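Local coordinates for uncharacterized protein (Streptomyces malaysiense, PDB 6ZYL) that catalyses the beta-hydroxylation of thioholgamide as a non-heme monooxygenase, and probably uses iron and 2-oxoglutarate like its phytanoyl-CoA dioxygenase relatives, at residues S281-T284 against R285-R289. Residues are numbered along the deposited sequence; the frame is centred on the assembly and turned at random.
Sequences SAVT and RRQKR
R285 doubles back along the helix to lay its guanidinium beside S281, one turn earlier. With chi1 at 178° the chain runs back toward the start of the helix, and a bend at chi3 turns the head over. R285 NH2 then lies 3.3 Å from S281 OG, and R285 NH1 sits 3.6 Å from A282 CA. The carbonyl oxygen of S281 lies over one face of the guanidinium, offset toward its rim, and also takes the R285 backbone N-H at 3.0 Å. On the next flank, T284 and K288 run side by side: the extended lysine chain passes T284 O and brings CE to 3.9 Å from T284 CG2, while T284 OG1 turns back to bond Y280 O. V283 and Q287 pair similarly, V283 CG1 meeting Q287 CG at 3.9 Å. Beneath these contacts run successive i to i+4 alpha-helical bonds, the straightest being Q287 N to V283 O, with an N-H...O angle of 171°.

Salt bridging to E247 from NE, with a weak bond from NH1 to S249 OG, positions the R285 head. A leucine here would probably leave E247 without this charged mate. From the same C-terminal helix, 273-295, R286 and R289 both reach D248, and R286 also hydrogen-bonds W110 O and makes a cation-pi contact with the W110 ring, so arginines tie the helix to strand 107-117 and the segment leading into strand 249-254.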
loop_
_atom_site.group_PDB
_atom_site.type_symbol
_atom_site.label_atom_id
_atom_site.label_comp_id
_atom_site.label_asym_id
_atom_site.label_seq_id
_atom_site.Cartn_x
_atom_site.Cartn_y
_atom_site.Cartn_z
ATOM N N SER A 281 6.448 4.779 18.099
ATOM C CA SER A 281 6.442 3.415 18.618
ATOM C C SER A 281 6.099 2.412 17.522
ATOM O O SER A 281 6.752 1.371 17.389
ATOM C CB SER A 281 5.449 3.311 19.778
ATOM O OG SER A 281 5.492 2.027 20.373
ATOM N N ALA A 282 5.075 2.713 16.722
ATOM C CA ALA A 282 4.630 1.759 15.711
ATOM C C ALA A 282 5.651 1.618 14.588
ATOM O O ALA A 282 5.885 0.510 14.091
ATOM C CB ALA A 282 3.273 2.186 15.150
ATOM N N VAL A 283 6.265 2.725 14.168
ATOM C CA VAL A 283 7.249 2.652 13.092
ATOM C C VAL A 283 8.507 1.944 13.574
ATOM O O VAL A 283 9.071 1.102 12.864
ATOM C CB VAL A 283 7.564 4.059 12.551
ATOM C CG1 VAL A 283 8.673 3.991 11.507
ATOM C CG2 VAL A 283 6.312 4.694 11.965
ATOM N N THR A 284 8.973 2.274 14.781
ATOM C CA THR A 284 10.118 1.570 15.347
ATOM C C THR A 284 9.865 0.067 15.377
ATOM O O THR A 284 10.724 -0.731 14.989
ATOM C CB THR A 284 10.413 2.087 16.758
ATOM O OG1 THR A 284 10.775 3.473 16.706
ATOM C CG2 THR A 284 11.545 1.290 17.393
ATOM N N ARG A 285 8.677 -0.329 15.838
ATOM C CA ARG A 285 8.313 -1.742 15.872
ATOM C C ARG A 285 8.372 -2.356 14.481
ATOM O O ARG A 285 8.926 -3.446 14.292
ATOM C CB ARG A 285 6.913 -1.882 16.472
ATOM C CG ARG A 285 6.358 -3.288 16.543
ATOM C CD ARG A 285 4.932 -3.257 17.116
ATOM N NE ARG A 285 4.901 -2.652 18.446
ATOM C CZ ARG A 285 4.254 -1.533 18.757
ATOM N NH1 ARG A 285 3.555 -0.877 17.839
ATOM N NH2 ARG A 285 4.303 -1.068 19.997
ATOM N N ARG A 286 7.809 -1.666 13.488
ATOM C CA ARG A 286 7.763 -2.229 12.143
ATOM C C ARG A 286 9.154 -2.320 11.531
ATOM O O ARG A 286 9.507 -3.341 10.932
ATOM C CB ARG A 286 6.846 -1.390 11.253
ATOM C CG ARG A 286 6.826 -1.835 9.797
ATOM C CD ARG A 286 6.356 -3.279 9.656
ATOM N NE ARG A 286 5.072 -3.496 10.318
ATOM C CZ ARG A 286 3.904 -3.079 9.842
ATOM N NH1 ARG A 286 3.850 -2.426 8.688
ATOM N NH2 ARG A 286 2.786 -3.318 10.517
ATOM N N GLN A 287 9.955 -1.261 11.657
ATOM C CA GLN A 287 11.275 -1.272 11.036
ATOM C C GLN A 287 12.185 -2.314 11.671
ATOM O O GLN A 287 13.057 -2.868 10.991
ATOM C CB GLN A 287 11.900 0.120 11.113
ATOM C CG GLN A 287 11.150 1.171 10.292
ATOM C CD GLN A 287 10.821 0.704 8.878
ATOM O OE1 GLN A 287 9.656 0.482 8.538
ATOM N NE2 GLN A 287 11.846 0.546 8.052
ATOM N N LYS A 288 12.002 -2.606 12.961
ATOM C CA LYS A 288 12.703 -3.738 13.554
ATOM C C LYS A 288 12.361 -5.025 12.816
ATOM O O LYS A 288 13.246 -5.833 12.512
ATOM C CB LYS A 288 12.351 -3.868 15.035
ATOM C CG LYS A 288 13.088 -2.906 15.954
ATOM C CD LYS A 288 12.546 -3.004 17.377
ATOM C CE LYS A 288 13.273 -2.065 18.323
ATOM N NZ LYS A 288 12.620 -2.011 19.662
ATOM N N ARG A 289 11.074 -5.225 12.514
ATOM C CA ARG A 289 10.654 -6.392 11.746
ATOM C C ARG A 289 11.288 -6.389 10.360
ATOM O O ARG A 289 11.879 -7.387 9.931
ATOM C CB ARG A 289 9.128 -6.417 11.626
ATOM C CG ARG A 289 8.367 -6.602 12.929
ATOM C CD ARG A 289 7.063 -7.385 12.689
ATOM N NE ARG A 289 7.353 -8.693 12.111
ATOM C CZ ARG A 289 6.864 -9.137 10.959
ATOM N NH1 ARG A 289 6.022 -8.395 10.251
ATOM N NH2 ARG A 289 7.216 -10.336 10.518
#